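Local structure of translocator protein BipD (3NFT) at residues L59-D64 with R246-N251; M173-G178 with T240-A245. The protein is a type III secretion translocator needed for epithelial cell invasion and survival inside host cells, and probably regulates secretion of the effectors BipB and BipC. All blocks are in the same frame, centred on the assembly; numbering follows the deposited sequence.

How the interactions relate
Interactions 1 and 2 lie side by side, their centres about 9 Å apart, where the long helix 244-295 begins, and both use it: 240-245 holds strand 240-243 and the start of the helix, 246-251 the turns that follow. Along the chain, interaction 2 is nested within the loop that interaction 1 closes. Trp-242 joins them, with its CE3 3.7 Å from CA of Tyr-247 and its CZ3 3.4 Å from CB of Trp-250. A second junction is apolar, CD1 of Ile-175 lying 3.8 Å from CH2 of Trp-250. Arg-62 and Thr-244 also touch. Together the two contacts pack a connecting segment and a small sheet around one end of helix 244-295.

Interaction 1: residues L59-D64 with R246-N251; sequences LPDRID and RYQAWN
A mostly polar strand-to-helix contact places Leu-59 to Arg-62 against the first turns of helix 244-295, with Tyr-247, Gln-248, Trp-250 and Asn-251 on the helix side. Strand 61-63 passes the helix at 123°. Tyr-247 OH donates to Pro-60 O over 2.7 Å, reaching the oxygen from above the carbonyl plane, 40° out of it. CG of Tyr-247 is anti to its backbone N (chi1 172°), which sends the phenol toward the loop; Pro-60 O lies at the ring edge. Farther along, the amide of Gln-248, on a chain extended beyond CG, crosses the Asp-61 carboxylate with the two planes nearly perpendicular. NE2 of Gln-248 gives a nearly straight bond of 3.0 Å to Asp-61 OD1, on the syn side but tilted out of the carboxylate plane, while Asp-61 OD1 stays in the amide plane of Gln-248. The same oxygen takes the backbone N-H of Arg-62 (Arg-62 N to Asp-61 OD1, 2.8 Å) on its anti side, and the two donors arrive from one face of the carboxylate; this double grip, with a water held on OD2, should limit the rotation of the group.

Strand 61-63 pairs with 66-68 in a two-stranded antiparallel sheet, while the helix segment belongs to a predicted coiled coil of this needle-tip protein family. Asn-251 is linked through water to segment 59-64: ND2 donates to water 1, which donates to Leu-59 O, and to water 3, which donates to Asp-61 OD2. A weaker bridge through water 2 joins its OD1 to Leu-59 N. The apolar end is Leu-59, whose CD1 lies 3.4 Å from CH2 of Trp-250 and 3.5 Å from OD1 of Asn-251. NE1 of Trp-250 bonds to Ser-234, and the guanidinium of Arg-62 leads away to the carbonyl of Asn-172.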
ATOM      1  N   LEU A  59      45.956  20.468   7.964  1.00 14.19           N
ATOM      2  CA  LEU A  59      46.580  21.768   7.872  1.00 15.04           C
ATOM      3  C   LEU A  59      48.092  21.661   8.062  1.00 15.35           C
ATOM      4  O   LEU A  59      48.586  20.675   8.607  1.00 16.21           O
ATOM      5  CB  LEU A  59      45.979  22.734   8.917  1.00 15.22           C
ATOM      6  CG  LEU A  59      44.482  23.032   8.766  1.00 15.64           C
ATOM      7  CD1 LEU A  59      44.052  24.222   9.633  1.00 16.38           C
ATOM      8  CD2 LEU A  59      44.001  23.267   7.369  1.00 16.01           C
ATOM      9  N   PRO A  60      48.843  22.689   7.628  1.00 15.88           N
ATOM     10  CA  PRO A  60      50.264  22.728   7.923  1.00 17.02           C
ATOM     11  C   PRO A  60      50.538  22.669   9.431  1.00 18.24           C
ATOM     12  O   PRO A  60      49.647  22.932  10.232  1.00 17.93           O
ATOM     13  CB  PRO A  60      50.713  24.072   7.326  1.00 17.17           C
ATOM     14  CG  PRO A  60      49.616  24.526   6.444  1.00 17.69           C
ATOM     15  CD  PRO A  60      48.386  23.890   6.911  1.00 16.20           C
ATOM     16  N   ASP A  61      51.741  22.274   9.814  1.00 20.28           N
ATOM     17  CA  ASP A  61      52.100  22.212  11.201  1.00 22.55           C
ATOM     18  C   ASP A  61      53.606  22.380  11.314  1.00 24.38           C
ATOM     19  O   ASP A  61      54.307  22.505  10.302  1.00 23.85           O
ATOM     20  CB  ASP A  61      51.611  20.878  11.800  1.00 23.18           C
ATOM     21  CG  ASP A  61      51.277  20.970  13.295  1.00 24.89           C
ATOM     22  OD1 ASP A  61      51.712  21.931  13.978  1.00 26.56           O
ATOM     23  OD2 ASP A  61      50.578  20.054  13.790  1.00 28.41           O
ATOM     24  N   ARG A  62      54.080  22.440  12.551  1.00 26.82           N
ATOM     25  CA  ARG A  62      55.488  22.443  12.863  1.00 29.71           C
ATOM     26  C   ARG A  62      55.659  21.326  13.885  1.00 32.17           C
ATOM     27  O   ARG A  62      55.140  21.410  14.996  1.00 31.51           O
ATOM     28  CB  ARG A  62      55.889  23.795  13.449  1.00 30.63           C
ATOM     29  CG  ARG A  62      57.359  23.958  13.737  1.00 33.38           C
ATOM     30  CD  ARG A  62      58.061  24.609  12.581  1.00 36.77           C
ATOM     31  NE  ARG A  62      57.907  26.068  12.553  1.00 37.53           N
ATOM     32  CZ  ARG A  62      58.570  26.849  11.703  1.00 38.29           C
ATOM     33  NH1 ARG A  62      59.415  26.315  10.828  1.00 37.91           N
ATOM     34  NH2 ARG A  62      58.403  28.163  11.723  1.00 39.60           N
ATOM     35  N   ILE A  63      56.368  20.261  13.489  1.00 35.36           N
ATOM     36  CA  ILE A  63      56.514  19.061  14.313  1.00 38.41           C
ATOM     37  C   ILE A  63      57.979  18.941  14.738  1.00 40.08           C
ATOM     38  O   ILE A  63      58.866  18.835  13.888  1.00 40.04           O
ATOM     39  CB  ILE A  63      56.057  17.782  13.552  1.00 39.20           C
ATOM     40  CG1 ILE A  63      56.201  16.526  14.424  1.00 41.14           C
ATOM     41  CG2 ILE A  63      56.836  17.601  12.258  1.00 40.47           C
ATOM     42  CD1 ILE A  63      55.228  16.464  15.596  1.00 42.76           C
ATOM     43  N   ASP A  64      58.226  19.000  16.048  1.00 41.77           N
ATOM     44  CA  ASP A  64      59.589  19.057  16.588  1.00 43.05           C
ATOM     45  C   ASP A  64      60.454  20.099  15.852  1.00 42.61           C
ATOM     46  O   ASP A  64      61.646  19.879  15.608  1.00 42.79           O
ATOM     47  CB  ASP A  64      60.246  17.664  16.557  1.00 43.90           C
ATOM     48  CG  ASP A  64      59.574  16.671  17.501  1.00 46.05           C
ATOM     49  OD1 ASP A  64      58.911  17.100  18.468  1.00 47.70           O
ATOM     50  OD2 ASP A  64      59.722  15.449  17.281  1.00 48.93           O
ATOM     51  N   ARG A 246      50.656  27.864  20.347  1.00 12.04           N
ATOM     52  CA  ARG A 246      49.368  28.547  20.140  1.00 11.61           C
ATOM     53  C   ARG A 246      48.741  28.161  18.792  1.00 11.36           C
ATOM     54  O   ARG A 246      47.514  28.002  18.670  1.00 12.04           O
ATOM     55  CB  ARG A 246      49.522  30.057  20.250  1.00 12.77           C
ATOM     56  CG  ARG A 246      49.520  30.525  21.678  1.00 15.34           C
ATOM     57  CD  ARG A 246      49.471  32.049  21.754  1.00 18.29           C
ATOM     58  NE  ARG A 246      49.556  32.580  23.124  1.00 18.91           N
ATOM     59  CZ  ARG A 246      50.693  32.828  23.772  1.00 20.01           C
ATOM     60  NH1 ARG A 246      51.870  32.572  23.211  1.00 20.58           N
ATOM     61  NH2 ARG A 246      50.655  33.333  25.005  1.00 20.57           N
ATOM     62  N   TYR A 247      49.559  27.984  17.766  1.00 11.34           N
ATOM     63  CA  TYR A 247      49.028  27.550  16.483  1.00 11.15           C
ATOM     64  C   TYR A 247      48.381  26.171  16.634  1.00 10.72           C
ATOM     65  O   TYR A 247      47.300  25.908  16.129  1.00 11.53           O
ATOM     66  CB  TYR A 247      50.135  27.517  15.424  1.00 11.23           C
ATOM     67  CG  TYR A 247      49.646  26.895  14.146  1.00  9.87           C
ATOM     68  CD1 TYR A 247      49.879  25.544  13.875  1.00 11.07           C
ATOM     69  CD2 TYR A 247      48.895  27.630  13.236  1.00 11.25           C
ATOM     70  CE1 TYR A 247      49.411  24.974  12.729  1.00 11.62           C
ATOM     71  CE2 TYR A 247      48.420  27.064  12.079  1.00 11.42           C
ATOM     72  CZ  TYR A 247      48.663  25.723  11.823  1.00 11.32           C
ATOM     73  OH  TYR A 247      48.173  25.155  10.648  1.00 13.29           O
ATOM     74  N   GLN A 248      49.055  25.279  17.350  1.00 11.81           N
ATOM     75  CA  GLN A 248      48.556  23.926  17.498  1.00 13.00           C
ATOM     76  C   GLN A 248      47.256  23.890  18.280  1.00 12.39           C
ATOM     77  O   GLN A 248      46.390  23.087  17.991  1.00 11.87           O
ATOM     78  CB  GLN A 248      49.622  23.026  18.144  1.00 13.73           C
ATOM     79  CG  GLN A 248      50.771  22.763  17.171  1.00 15.49           C
ATOM     80  CD  GLN A 248      51.865  21.837  17.708  1.00 20.19           C
ATOM     81  OE1 GLN A 248      52.036  21.677  18.919  1.00 23.62           O
ATOM     82  NE2 GLN A 248      52.641  21.261  16.798  1.00 21.92           N
ATOM     83  N   ALA A 249      47.124  24.775  19.277  1.00 12.06           N
ATOM     84  CA  ALA A 249      45.878  24.867  20.014  1.00 12.38           C
ATOM     85  C   ALA A 249      44.738  25.278  19.089  1.00 11.52           C
ATOM     86  O   ALA A 249      43.624  24.732  19.182  1.00 12.65           O
ATOM     87  CB  ALA A 249      45.989  25.873  21.149  1.00 12.41           C
ATOM     88  N   TRP A 250      44.992  26.262  18.226  1.00 11.24           N
ATOM     89  CA  TRP A 250      43.993  26.701  17.270  1.00 11.58           C
ATOM     90  C   TRP A 250      43.650  25.568  16.280  1.00 11.46           C
ATOM     91  O   TRP A 250      42.493  25.281  16.002  1.00 11.97           O
ATOM     92  CB  TRP A 250      44.451  27.970  16.517  1.00 11.38           C
ATOM     93  CG  TRP A 250      43.548  28.194  15.342  1.00 10.32           C
ATOM     94  CD1 TRP A 250      42.279  28.712  15.362  1.00 10.75           C
ATOM     95  CD2 TRP A 250      43.768  27.741  13.994  1.00  9.73           C
ATOM     96  NE1 TRP A 250      41.739  28.676  14.103  1.00 12.26           N
ATOM     97  CE2 TRP A 250      42.624  28.080  13.245  1.00 10.88           C
ATOM     98  CE3 TRP A 250      44.842  27.134  13.349  1.00 11.97           C
ATOM     99  CZ2 TRP A 250      42.508  27.783  11.886  1.00 11.31           C
ATOM    100  CZ3 TRP A 250      44.735  26.849  12.002  1.00 11.51           C
ATOM    101  CH2 TRP A 250      43.581  27.163  11.285  1.00 10.55           C
ATOM    102  N   ASN A 251      44.685  24.910  15.768  1.00 11.19           N
ATOM    103  CA  ASN A 251      44.523  23.824  14.790  1.00 12.20           C
ATOM    104  C   ASN A 251      43.692  22.707  15.399  1.00 11.56           C
ATOM    105  O   ASN A 251      42.830  22.136  14.761  1.00 12.34           O
ATOM    106  CB  ASN A 251      45.905  23.316  14.372  1.00 13.33           C
ATOM    107  CG  ASN A 251      45.890  22.425  13.148  1.00 17.21           C
ATOM    108  OD1 ASN A 251      44.895  22.338  12.418  1.00 22.54           O
ATOM    109  ND2 ASN A 251      47.032  21.794  12.886  1.00 17.94           N
TER
HETATM  110  O   HOH W   1      47.613  19.675  10.989  1.00 23.86           O
HETATM  111  O   HOH W   2      44.641  19.609  10.514  1.00 28.17           O
HETATM  112  O   HOH W   3      48.467  21.174  15.276  1.00 34.77           O

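Interaction 2: residues M173-G178 with T240-A245; sequences MKIDGG and TVWDTA
Strands 172-175 and 240-243 pair antiparallel in a three-stranded sheet; 172-175 is the middle strand, between 165-168 and 240-243. Met-173 faces Trp-242 and Ile-175 faces Thr-240 as hydrogen-bonded pairs; Lys-174 and Val-241 form the non-hydrogen-bonded pair between them. Met-173 and Trp-242 exchange two N-H to O bonds of 2.8 Å, both nearly straight. Ile-175 N donates to Thr-240 O over 2.9 Å, but the return bond, Thr-240 N to Ile-175 O, is longer at 3.2 Å and bent to 135°.

The side chains of Met-173, Ile-175, Thr-240 and Trp-242 share one face of the sheet, turned toward helix 244-295, where Met-173 meets Tyr-247 and Ile-175 meets Trp-250. Met-173 bends at both chi2 and chi3, carrying its thioether away from strand 240-243. Ile-175 and Thr-240 run alongside each other in the same direction. With CG1 of Ile-175 anti to its N (chi1 -179°), CG2 sits between N and the carbonyl carbon and is the branch that touches, 3.8 Å from Thr-240 CB. OG1 of Thr-240 instead bonds to the carbonyl of Pro-237. Lys-174 and Val-241 occupy the other face, the lysine chain fully extended and leading away from strand 240-243. Over one face of the Trp-242 indole, toward its rim, lie two methyls: Ile-175 CG2, 4.0 Å from CE3 of Trp-242, and Thr-240 CG2, 3.5 Å above the ring plane.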
ATOM      1  N   MET A 173      54.465  30.470  13.206  1.00 17.24           N
ATOM      2  CA  MET A 173      53.550  30.282  12.089  1.00 16.66           C
ATOM      3  C   MET A 173      52.863  31.616  11.830  1.00 15.42           C
ATOM      4  O   MET A 173      52.547  32.354  12.766  1.00 17.05           O
ATOM      5  CB  MET A 173      52.480  29.250  12.423  1.00 17.17           C
ATOM      6  CG  MET A 173      53.011  27.883  12.771  1.00 19.80           C
ATOM      7  SD  MET A 173      53.731  27.054  11.343  1.00 22.35           S
ATOM      8  CE  MET A 173      52.338  26.348  10.507  1.00 25.12           C
ATOM      9  N   LYS A 174      52.656  31.941  10.573  1.00 13.78           N
ATOM     10  CA  LYS A 174      51.876  33.100  10.186  1.00 13.62           C
ATOM     11  C   LYS A 174      50.559  32.614   9.632  1.00 12.25           C
ATOM     12  O   LYS A 174      50.509  31.710   8.779  1.00 12.97           O
ATOM     13  CB  LYS A 174      52.613  33.957   9.164  1.00 13.37           C
ATOM     14  CG  LYS A 174      51.845  35.160   8.659  1.00 17.34           C
ATOM     15  CD  LYS A 174      52.620  35.901   7.573  1.00 22.22           C
ATOM     16  CE  LYS A 174      51.835  37.061   6.983  1.00 26.39           C
ATOM     17  NZ  LYS A 174      52.676  37.878   6.040  1.00 28.02           N
ATOM     18  N   ILE A 175      49.468  33.228  10.087  1.00 11.97           N
ATOM     19  CA  ILE A 175      48.151  32.900   9.621  1.00 12.29           C
ATOM     20  C   ILE A 175      47.397  34.152   9.205  1.00 11.87           C
ATOM     21  O   ILE A 175      47.178  35.078  10.015  1.00 12.52           O
ATOM     22  CB  ILE A 175      47.356  32.039  10.670  1.00 13.75           C
ATOM     23  CG1 ILE A 175      45.970  31.682  10.172  1.00 14.09           C
ATOM     24  CG2 ILE A 175      47.319  32.691  12.021  1.00 15.31           C
ATOM     25  CD1 ILE A 175      45.385  30.437  10.863  1.00 16.63           C
ATOM     26  N   ASP A 176      47.036  34.210   7.923  1.00 10.91           N
ATOM     27  CA  ASP A 176      46.251  35.320   7.417  1.00 11.27           C
ATOM     28  C   ASP A 176      44.794  34.980   7.620  1.00 10.79           C
ATOM     29  O   ASP A 176      44.077  34.571   6.709  1.00 11.03           O
ATOM     30  CB  ASP A 176      46.573  35.655   5.963  1.00 11.83           C
ATOM     31  CG  ASP A 176      47.766  36.572   5.810  1.00 14.06           C
ATOM     32  OD1 ASP A 176      48.344  36.564   4.692  1.00 17.13           O
ATOM     33  OD2 ASP A 176      48.121  37.338   6.763  1.00 15.06           O
ATOM     34  N   GLY A 177      44.357  35.167   8.868  1.00 10.20           N
ATOM     35  CA  GLY A 177      43.066  34.681   9.265  1.00 10.25           C
ATOM     36  C   GLY A 177      41.868  35.416   8.713  1.00 10.14           C
ATOM     37  O   GLY A 177      40.790  34.842   8.587  1.00 11.28           O
ATOM     38  N   GLY A 178      42.035  36.710   8.425  1.00 11.20           N
ATOM     39  CA  GLY A 178      40.953  37.447   7.757  1.00 11.99           C
ATOM     40  C   GLY A 178      40.611  36.909   6.377  1.00 12.54           C
ATOM     41  O   GLY A 178      39.442  36.770   6.026  1.00 13.06           O
ATOM     42  N   THR A 240      48.688  37.502  11.561  1.00 12.90           N
ATOM     43  CA  THR A 240      48.900  36.945  12.889  1.00 12.84           C
ATOM     44  C   THR A 240      50.100  36.032  12.905  1.00 13.38           C
ATOM     45  O   THR A 240      50.238  35.161  12.042  1.00 14.49           O
ATOM     46  CB  THR A 240      47.664  36.190  13.371  1.00 12.73           C
ATOM     47  OG1 THR A 240      46.614  37.148  13.594  1.00 13.67           O
ATOM     48  CG2 THR A 240      47.943  35.412  14.677  1.00 13.14           C
ATOM     49  N   VAL A 241      50.978  36.263  13.858  1.00 13.50           N
ATOM     50  CA  VAL A 241      52.151  35.437  14.057  1.00 14.59           C
ATOM     51  C   VAL A 241      52.021  34.729  15.396  1.00 14.51           C
ATOM     52  O   VAL A 241      51.921  35.362  16.460  1.00 15.45           O
ATOM     53  CB  VAL A 241      53.455  36.238  13.964  1.00 15.06           C
ATOM     54  CG1 VAL A 241      54.641  35.325  14.280  1.00 16.43           C
ATOM     55  CG2 VAL A 241      53.606  36.841  12.576  1.00 15.47           C
ATOM     56  N   TRP A 242      51.980  33.404  15.340  1.00 14.17           N
ATOM     57  CA  TRP A 242      51.825  32.575  16.538  1.00 13.71           C
ATOM     58  C   TRP A 242      53.024  31.650  16.726  1.00 14.85           C
ATOM     59  O   TRP A 242      53.545  31.074  15.760  1.00 15.13           O
ATOM     60  CB  TRP A 242      50.583  31.698  16.437  1.00 14.19           C
ATOM     61  CG  TRP A 242      49.275  32.317  16.799  1.00 15.67           C
ATOM     62  CD1 TRP A 242      49.071  33.379  17.637  1.00 18.13           C
ATOM     63  CD2 TRP A 242      47.975  31.853  16.415  1.00 16.44           C
ATOM     64  NE1 TRP A 242      47.714  33.620  17.760  1.00 19.99           N
ATOM     65  CE2 TRP A 242      47.027  32.690  17.023  1.00 18.28           C
ATOM     66  CE3 TRP A 242      47.518  30.828  15.581  1.00 16.52           C
ATOM     67  CZ2 TRP A 242      45.649  32.533  16.814  1.00 18.47           C
ATOM     68  CZ3 TRP A 242      46.160  30.679  15.387  1.00 15.96           C
ATOM     69  CH2 TRP A 242      45.240  31.512  16.021  1.00 17.63           C
ATOM     70  N   ASP A 243      53.406  31.455  17.978  1.00 15.23           N
ATOM     71  CA  ASP A 243      54.310  30.379  18.322  1.00 15.80           C
ATOM     72  C   ASP A 243      53.629  29.061  17.988  1.00 14.93           C
ATOM     73  O   ASP A 243      52.388  28.969  17.886  1.00 14.06           O
ATOM     74  CB  ASP A 243      54.682  30.426  19.803  1.00 17.16           C
ATOM     75  CG  ASP A 243      53.468  30.375  20.708  1.00 19.88           C
ATOM     76  OD1 ASP A 243      52.678  31.364  20.722  1.00 21.42           O
ATOM     77  OD2 ASP A 243      53.285  29.355  21.394  1.00 23.63           O
ATOM     78  N   THR A 244      54.442  28.025  17.828  1.00 14.69           N
ATOM     79  CA  THR A 244      53.905  26.739  17.457  1.00 14.91           C
ATOM     80  C   THR A 244      52.817  26.267  18.418  1.00 13.71           C
ATOM     81  O   THR A 244      51.785  25.746  17.977  1.00 14.87           O
ATOM     82  CB  THR A 244      55.022  25.704  17.368  1.00 16.09           C
ATOM     83  OG1 THR A 244      55.942  26.127  16.367  1.00 19.71           O
ATOM     84  CG2 THR A 244      54.418  24.357  17.022  1.00 19.10           C
ATOM     85  N   ALA A 245      53.024  26.425  19.729  1.00 13.24           N
ATOM     86  CA  ALA A 245      52.058  25.885  20.676  1.00 13.24           C
ATOM     87  C   ALA A 245      50.686  26.543  20.514  1.00 12.50           C
ATOM     88  O   ALA A 245      49.671  25.861  20.515  1.00 12.64           O
ATOM     89  CB  ALA A 245      52.550  25.991  22.103  1.00 14.26           C
TER